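Type III effector HopU1 (Pseudomonas syringae pv. tomato, PDB 3U0J) is a bacterial type III effector with an ADP-ribosyltransferase fold that probably moves ADP-ribose from NAD+ onto arginines of plant proteins such as the RNA-binding GRP7. Local coordinates at residues R36-F47 and K149-D160; C92-D102 and D229-P237. All coordinates share one frame; numbering follows the deposited sequence.

Contact 1 (R36-F47 and K149-D160)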
# COMPACT_ATOMS: atom_id res chain seq x y z
N ARG A 36 10.88 -12.22 -8.27
CA ARG A 36 10.51 -10.93 -7.72
C ARG A 36 10.56 -9.94 -8.89
O ARG A 36 11.50 -9.94 -9.68
CB ARG A 36 11.45 -10.49 -6.60
CG ARG A 36 11.58 -11.49 -5.46
CD ARG A 36 11.63 -10.83 -4.09
NE ARG A 36 12.45 -9.62 -4.10
CZ ARG A 36 12.53 -8.77 -3.06
NH1 ARG A 36 11.85 -9.02 -1.94
NH2 ARG A 36 13.29 -7.68 -3.14
N HIS A 37 9.53 -9.12 -9.01
CA HIS A 37 9.42 -8.27 -10.17
C HIS A 37 10.24 -6.99 -10.02
O HIS A 37 10.13 -6.30 -9.01
CB HIS A 37 7.96 -7.93 -10.46
CG HIS A 37 7.80 -6.84 -11.48
ND1 HIS A 37 7.98 -7.05 -12.83
CD2 HIS A 37 7.51 -5.53 -11.34
CE1 HIS A 37 7.79 -5.92 -13.48
NE2 HIS A 37 7.51 -4.97 -12.60
N TYR A 38 11.06 -6.70 -11.03
CA TYR A 38 11.74 -5.40 -11.18
C TYR A 38 11.41 -4.77 -12.52
O TYR A 38 11.41 -5.43 -13.55
CB TYR A 38 13.26 -5.52 -11.04
CG TYR A 38 13.67 -6.02 -9.69
CD1 TYR A 38 14.02 -5.14 -8.68
CD2 TYR A 38 13.69 -7.39 -9.41
CE1 TYR A 38 14.39 -5.60 -7.43
CE2 TYR A 38 14.05 -7.86 -8.17
CZ TYR A 38 14.40 -6.96 -7.18
OH TYR A 38 14.77 -7.43 -5.93
N SER A 39 11.15 -3.47 -12.51
CA SER A 39 10.74 -2.76 -13.70
C SER A 39 11.81 -2.76 -14.77
O SER A 39 13.01 -2.82 -14.48
CB SER A 39 10.38 -1.32 -13.35
OG SER A 39 11.45 -0.71 -12.68
N THR A 40 11.36 -2.69 -16.02
CA THR A 40 12.23 -2.54 -17.17
C THR A 40 11.99 -1.16 -17.75
O THR A 40 11.08 -0.44 -17.31
CB THR A 40 11.85 -3.53 -18.26
OG1 THR A 40 10.55 -3.20 -18.78
CG2 THR A 40 11.83 -4.94 -17.69
N GLY A 41 12.79 -0.80 -18.75
CA GLY A 41 12.60 0.47 -19.42
C GLY A 41 11.22 0.61 -20.05
O GLY A 41 10.61 1.67 -19.99
N GLN A 42 10.73 -0.47 -20.66
CA GLN A 42 9.42 -0.43 -21.30
C GLN A 42 8.34 -0.21 -20.24
O GLN A 42 7.42 0.59 -20.44
CB GLN A 42 9.17 -1.69 -22.12
CG GLN A 42 7.81 -1.74 -22.83
CD GLN A 42 7.64 -0.66 -23.87
OE1 GLN A 42 6.69 0.15 -23.81
NE2 GLN A 42 8.56 -0.63 -24.84
N ASP A 43 8.47 -0.90 -19.11
CA ASP A 43 7.53 -0.74 -18.01
C ASP A 43 7.42 0.70 -17.59
O ASP A 43 6.32 1.24 -17.46
CB ASP A 43 7.96 -1.56 -16.80
CG ASP A 43 7.76 -3.04 -17.01
OD1 ASP A 43 6.95 -3.39 -17.88
OD2 ASP A 43 8.42 -3.84 -16.31
N ARG A 44 8.59 1.33 -17.39
CA ARG A 44 8.66 2.71 -16.93
C ARG A 44 8.04 3.68 -17.93
O ARG A 44 7.50 4.71 -17.55
CB ARG A 44 10.08 3.10 -16.58
CG ARG A 44 10.64 2.36 -15.36
CD ARG A 44 11.97 2.93 -14.85
NE ARG A 44 13.08 2.62 -15.75
CZ ARG A 44 13.70 1.44 -15.82
NH1 ARG A 44 13.32 0.43 -15.02
NH2 ARG A 44 14.69 1.26 -16.69
N HIS A 45 8.08 3.34 -19.22
CA HIS A 45 7.37 4.16 -20.20
C HIS A 45 5.84 3.95 -20.09
O HIS A 45 5.05 4.89 -20.16
CB HIS A 45 7.84 3.81 -21.61
CG HIS A 45 8.98 4.64 -22.10
ND1 HIS A 45 10.27 4.15 -22.19
CD2 HIS A 45 9.03 5.92 -22.54
CE1 HIS A 45 11.06 5.10 -22.66
NE2 HIS A 45 10.33 6.18 -22.87
N ASP A 46 5.46 2.68 -19.97
CA ASP A 46 4.07 2.31 -19.80
C ASP A 46 3.52 3.15 -18.66
O ASP A 46 2.52 3.87 -18.83
CB ASP A 46 3.99 0.83 -19.42
CG ASP A 46 4.23 -0.08 -20.60
OD1 ASP A 46 4.29 0.43 -21.74
OD2 ASP A 46 4.37 -1.31 -20.37
N PHE A 47 4.19 3.08 -17.51
CA PHE A 47 3.73 3.80 -16.33
C PHE A 47 3.52 5.29 -16.54
O PHE A 47 2.50 5.85 -16.13
CB PHE A 47 4.67 3.60 -15.16
CG PHE A 47 4.24 4.35 -13.93
CD1 PHE A 47 3.27 3.81 -13.08
CD2 PHE A 47 4.75 5.61 -13.65
CE1 PHE A 47 2.86 4.50 -11.96
CE2 PHE A 47 4.34 6.31 -12.52
CZ PHE A 47 3.39 5.76 -11.67
N LYS A 149 2.58 -3.07 -11.47
CA LYS A 149 3.94 -3.53 -11.69
C LYS A 149 4.91 -2.49 -11.16
O LYS A 149 5.87 -2.84 -10.49
CB LYS A 149 4.21 -3.86 -13.17
CG LYS A 149 3.26 -4.90 -13.76
CD LYS A 149 3.82 -5.54 -15.03
CE LYS A 149 4.18 -4.49 -16.10
NZ LYS A 149 4.89 -5.09 -17.28
N MET A 150 4.65 -1.22 -11.43
CA MET A 150 5.58 -0.19 -11.01
C MET A 150 5.68 -0.18 -9.49
O MET A 150 6.79 -0.11 -8.95
CB MET A 150 5.21 1.18 -11.56
CG MET A 150 6.42 2.11 -11.79
SD MET A 150 7.86 1.41 -12.63
CE MET A 150 9.03 2.54 -12.01
N LEU A 151 4.54 -0.28 -8.80
CA LEU A 151 4.54 -0.25 -7.34
C LEU A 151 5.27 -1.47 -6.78
O LEU A 151 6.09 -1.35 -5.85
CB LEU A 151 3.12 -0.22 -6.78
CG LEU A 151 2.82 0.71 -5.60
CD1 LEU A 151 1.76 0.11 -4.70
CD2 LEU A 151 4.04 1.06 -4.80
N SER A 152 5.00 -2.64 -7.35
CA SER A 152 5.71 -3.83 -6.93
C SER A 152 7.22 -3.62 -7.05
O SER A 152 7.96 -3.85 -6.11
CB SER A 152 5.27 -5.04 -7.74
OG SER A 152 3.93 -5.37 -7.47
N SER A 153 7.66 -3.16 -8.22
CA SER A 153 9.09 -2.91 -8.42
C SER A 153 9.62 -1.95 -7.37
O SER A 153 10.68 -2.17 -6.81
CB SER A 153 9.36 -2.38 -9.82
OG SER A 153 10.75 -2.16 -10.03
N ALA A 154 8.87 -0.88 -7.11
CA ALA A 154 9.32 0.12 -6.16
C ALA A 154 9.61 -0.54 -4.83
O ALA A 154 10.69 -0.37 -4.25
CB ALA A 154 8.30 1.20 -5.99
N LEU A 155 8.63 -1.30 -4.33
CA LEU A 155 8.80 -1.92 -3.03
C LEU A 155 9.97 -2.90 -3.07
O LEU A 155 10.70 -3.03 -2.11
CB LEU A 155 7.53 -2.62 -2.59
CG LEU A 155 6.21 -1.84 -2.70
CD1 LEU A 155 5.06 -2.65 -2.10
CD2 LEU A 155 6.28 -0.46 -2.05
N ASN A 156 10.17 -3.58 -4.20
CA ASN A 156 11.28 -4.52 -4.29
C ASN A 156 12.64 -3.81 -4.21
O ASN A 156 13.49 -4.21 -3.40
CB ASN A 156 11.16 -5.43 -5.52
CG ASN A 156 10.22 -6.63 -5.30
OD1 ASN A 156 10.03 -7.07 -4.18
ND2 ASN A 156 9.66 -7.16 -6.39
N ARG A 157 12.84 -2.78 -5.04
CA ARG A 157 14.03 -1.93 -5.01
C ARG A 157 14.31 -1.46 -3.58
O ARG A 157 15.44 -1.50 -3.12
CB ARG A 157 13.81 -0.67 -5.85
CG ARG A 157 14.50 -0.56 -7.21
CD ARG A 157 13.96 -1.58 -8.11
NE ARG A 157 13.80 -1.22 -9.52
CZ ARG A 157 14.63 -1.59 -10.49
NH1 ARG A 157 15.76 -2.23 -10.20
NH2 ARG A 157 14.35 -1.32 -11.75
N LEU A 158 13.29 -1.00 -2.87
CA LEU A 158 13.48 -0.46 -1.52
C LEU A 158 13.75 -1.54 -0.48
O LEU A 158 14.62 -1.38 0.37
CB LEU A 158 12.28 0.37 -1.06
CG LEU A 158 12.03 1.77 -1.64
CD1 LEU A 158 10.59 2.22 -1.35
CD2 LEU A 158 13.05 2.79 -1.15
N MET A 159 12.98 -2.62 -0.51
CA MET A 159 13.25 -3.71 0.42
C MET A 159 14.68 -4.24 0.16
O MET A 159 15.35 -4.70 1.07
CB MET A 159 12.17 -4.80 0.35
CG MET A 159 10.89 -4.45 1.11
SD MET A 159 9.65 -5.76 1.15
CE MET A 159 9.46 -5.95 -0.60
N ASP A 160 15.17 -4.15 -1.07
CA ASP A 160 16.50 -4.67 -1.36
C ASP A 160 17.59 -3.95 -0.61
O ASP A 160 18.59 -4.55 -0.21
CB ASP A 160 16.82 -4.63 -2.85
CG ASP A 160 16.20 -5.77 -3.60
OD1 ASP A 160 15.72 -6.71 -2.92
OD2 ASP A 160 16.19 -5.73 -4.86
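M150 of helix 145-162 packs on S39 and, in helix 41-52, on R44 and F47. Its CB sits 3.6 Å from F47 CD1, and CG rests over one face of that ring, toward the rim, in a CH-pi contact. A bend at chi2 (47°) leaves SD obliquely above F47, a Met-aromatic contact, and 3.8 Å from S39 CB; the methyl CE then ends alongside the R44 chain, 3.7 Å from R44 CG. Polar bonds accompany these apolar contacts. K149 NZ meets D43 OD1 at 2.7 Å, from above the carboxylate plane, and has D138 as a second partner. D43 and T40 form a capping box. S39 N donates to S153 OG, and N156 ND2 gives H37 O an almost straight bond of 2.8 Å (172°). D160 OD2 accepts from Y38 OH, and OD1 forms a salt bridge with R36 NH2, while N156 OD1 lies 3.2 Å from R36 CZ over the guanidinium face. E91 of helix 89-99 forms a salt bridge with R157 and hydrogen bonds with S39 OG and S153 OG. That helix also packs on F47 and M150, while L155 and M159 turn to strand 227-229, and L151 and L155 to strand 241-243.

Contact 2 (C92-D102 and D229-P237)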
# COMPACT_ATOMS: atom_id res chain seq x y z
N CYS A 92 9.09 6.07 -7.50
CA CYS A 92 8.70 7.02 -6.47
C CYS A 92 7.28 7.50 -6.73
O CYS A 92 6.45 7.51 -5.82
CB CYS A 92 9.65 8.21 -6.42
SG CYS A 92 11.28 7.71 -5.88
N SER A 93 7.01 7.88 -7.97
CA SER A 93 5.70 8.40 -8.38
C SER A 93 4.57 7.39 -8.13
O SER A 93 3.48 7.76 -7.71
CB SER A 93 5.71 8.82 -9.86
OG SER A 93 6.72 9.79 -10.10
N ALA A 94 4.85 6.12 -8.41
CA ALA A 94 3.86 5.09 -8.19
C ALA A 94 3.56 5.01 -6.69
O ALA A 94 2.41 4.94 -6.28
CB ALA A 94 4.33 3.78 -8.73
N ILE A 95 4.59 5.05 -5.85
CA ILE A 95 4.32 5.03 -4.42
C ILE A 95 3.51 6.26 -4.02
O ILE A 95 2.47 6.16 -3.37
CB ILE A 95 5.59 5.03 -3.59
CG1 ILE A 95 6.33 3.72 -3.72
CG2 ILE A 95 5.25 5.32 -2.15
CD1 ILE A 95 7.73 3.81 -3.17
N TYR A 96 3.99 7.43 -4.42
CA TYR A 96 3.30 8.68 -4.12
C TYR A 96 1.82 8.59 -4.52
O TYR A 96 0.94 8.81 -3.69
CB TYR A 96 3.97 9.85 -4.84
CG TYR A 96 3.40 11.21 -4.48
CD1 TYR A 96 2.26 11.70 -5.10
CD2 TYR A 96 4.02 12.02 -3.53
CE1 TYR A 96 1.74 12.96 -4.78
CE2 TYR A 96 3.52 13.27 -3.21
CZ TYR A 96 2.38 13.74 -3.83
OH TYR A 96 1.87 14.99 -3.50
N MET A 97 1.57 8.26 -5.78
CA MET A 97 0.21 8.27 -6.32
C MET A 97 -0.67 7.26 -5.60
O MET A 97 -1.86 7.48 -5.43
CB MET A 97 0.20 7.99 -7.82
CG MET A 97 0.70 9.16 -8.64
SD MET A 97 0.80 8.78 -10.39
CE MET A 97 0.26 10.36 -10.99
N HIS A 98 -0.07 6.16 -5.14
CA HIS A 98 -0.83 5.16 -4.40
C HIS A 98 -1.19 5.60 -2.97
O HIS A 98 -2.20 5.14 -2.41
CB HIS A 98 -0.07 3.84 -4.37
CG HIS A 98 -0.93 2.65 -4.06
ND1 HIS A 98 -1.65 1.99 -5.02
CD2 HIS A 98 -1.15 2.00 -2.89
CE1 HIS A 98 -2.30 0.98 -4.46
NE2 HIS A 98 -2.00 0.95 -3.17
N THR A 99 -0.38 6.48 -2.37
CA THR A 99 -0.62 6.92 -0.99
C THR A 99 -1.49 8.16 -0.94
O THR A 99 -1.81 8.67 0.14
CB THR A 99 0.70 7.25 -0.26
OG1 THR A 99 1.36 8.36 -0.91
CG2 THR A 99 1.61 6.05 -0.23
N ALA A 100 -1.86 8.65 -2.12
CA ALA A 100 -2.59 9.91 -2.23
C ALA A 100 -4.07 9.68 -2.40
O ALA A 100 -4.52 8.57 -2.66
CB ALA A 100 -2.06 10.74 -3.40
N GLN A 101 -4.83 10.76 -2.28
CA GLN A 101 -6.27 10.67 -2.34
C GLN A 101 -6.75 11.47 -3.54
O GLN A 101 -7.96 11.63 -3.71
CB GLN A 101 -6.85 11.29 -1.07
CG GLN A 101 -7.85 10.44 -0.33
CD GLN A 101 -7.24 9.21 0.36
OE1 GLN A 101 -6.10 9.24 0.85
NE2 GLN A 101 -8.02 8.12 0.41
N ASP A 102 -5.82 11.95 -4.37
CA ASP A 102 -6.13 12.93 -5.42
C ASP A 102 -6.22 12.42 -6.83
O ASP A 102 -6.50 13.21 -7.72
CB ASP A 102 -5.05 13.99 -5.52
CG ASP A 102 -4.60 14.48 -4.19
OD1 ASP A 102 -5.46 14.57 -3.28
OD2 ASP A 102 -3.39 14.78 -4.07
N ASP A 229 9.70 0.60 3.62
CA ASP A 229 9.53 1.91 4.21
C ASP A 229 9.51 2.90 3.06
O ASP A 229 10.54 3.20 2.46
CB ASP A 229 10.66 2.22 5.16
CG ASP A 229 10.58 3.61 5.72
OD1 ASP A 229 9.60 4.30 5.38
OD2 ASP A 229 11.48 4.01 6.50
N ILE A 230 8.31 3.38 2.76
CA ILE A 230 8.06 4.27 1.64
C ILE A 230 7.82 5.71 2.11
O ILE A 230 7.38 6.57 1.34
CB ILE A 230 6.79 3.83 0.92
CG1 ILE A 230 5.60 3.89 1.90
CG2 ILE A 230 6.97 2.42 0.31
CD1 ILE A 230 4.27 3.85 1.25
N SER A 231 8.09 5.97 3.38
CA SER A 231 7.85 7.30 3.91
C SER A 231 8.52 8.39 3.07
O SER A 231 8.04 9.51 3.01
CB SER A 231 8.29 7.39 5.36
OG SER A 231 9.66 7.06 5.47
N GLY A 232 9.62 8.06 2.41
CA GLY A 232 10.30 9.04 1.57
C GLY A 232 9.53 9.48 0.34
O GLY A 232 9.62 10.62 -0.08
N SER A 233 8.76 8.55 -0.23
CA SER A 233 7.97 8.79 -1.43
C SER A 233 6.52 9.09 -1.14
O SER A 233 5.79 9.49 -2.04
CB SER A 233 7.99 7.54 -2.28
OG SER A 233 9.21 7.44 -2.96
N SER A 234 6.10 8.83 0.09
CA SER A 234 4.70 8.98 0.47
C SER A 234 4.24 10.43 0.42
O SER A 234 5.02 11.35 0.66
CB SER A 234 4.48 8.41 1.86
OG SER A 234 3.10 8.48 2.19
N GLN A 235 2.97 10.64 0.07
CA GLN A 235 2.41 11.98 0.04
C GLN A 235 2.39 12.54 1.45
O GLN A 235 2.45 13.76 1.67
CB GLN A 235 0.99 11.98 -0.53
CG GLN A 235 0.39 13.37 -0.55
CD GLN A 235 -0.98 13.42 -1.17
OE1 GLN A 235 -1.18 14.06 -2.20
NE2 GLN A 235 -1.95 12.75 -0.53
N ALA A 236 2.27 11.61 2.40
CA ALA A 236 2.30 11.93 3.82
C ALA A 236 3.36 11.10 4.56
O ALA A 236 3.06 10.10 5.20
CB ALA A 236 0.92 11.73 4.44
N PRO A 237 4.62 11.53 4.45
CA PRO A 237 5.76 10.93 5.15
C PRO A 237 5.53 10.81 6.67
O PRO A 237 5.85 9.78 7.26
CB PRO A 237 6.91 11.91 4.86
CG PRO A 237 6.52 12.61 3.56
CD PRO A 237 5.02 12.70 3.63
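Q235 lays its aliphatic chain across Y96 of helix 89-99. Its CB stands over one face of the phenol ring, displaced toward the rim, in a CH-pi contact of 4.1 Å to the ring centroid. With CG anti to the backbone N (chi1 179°) and the chain extended beyond it, the side chain continues over the ring to Y96 OH, 3.7 Å from Q235 CG, and its amide arrives beside A100 and D102. The Q235 backbone is held by one nearly straight bond, Q235 N to T99 OG1 at 3.0 Å (172°). T99 OG1 in turn donates a hydrogen bond to Y96 O, so the hydroxyl links the Y96 carbonyl to the loop. By its place between strands 227-229 and 241-243, this loop probably corresponds to the ADP-ribosylating turn-turn (ARTT) loop of the family, just ahead of an acidic run ending in E241 that resembles the E-x-E motif of arginine-specific enzymes. S234 OG, which makes an ST turn with A236 N, is hydrogen-bonded to E241. S233 comes next in buried surface. Its CB presses against I95 CG2 at 3.5 Å, its OG lies 3.6 Å from C92 CB, and its carbonyl oxygen reaches the edge of the Y96 ring. I95 CG2 is also 3.7 Å from I230 CB, and I230 CD1 meets T99 CG2 tip to tip.

In the fold
Contacts 1 and 2 have centres 15 Å apart, and their segments alternate along the chain. Helices 89-99 and 145-162 pack on each other while each holds a distant segment. The seam between the contacts is hydrophobic: F47 CZ of helix 41-52 lies 3.6 Å from A94 CA, L151 CD2 is 3.7 Å from I95 CG1, and L158 CD1 is 3.8 Å from I95 CD1. Contact 1 lies farther out, its centre about 14 Å from the centre of the chain against about 9 Å for contact 2. Through S234, contact 2 reaches E241, in the probable E-x-E region of the active site; helix 145-162, which carries contact 1 on another face, packs on the same strand 241-243.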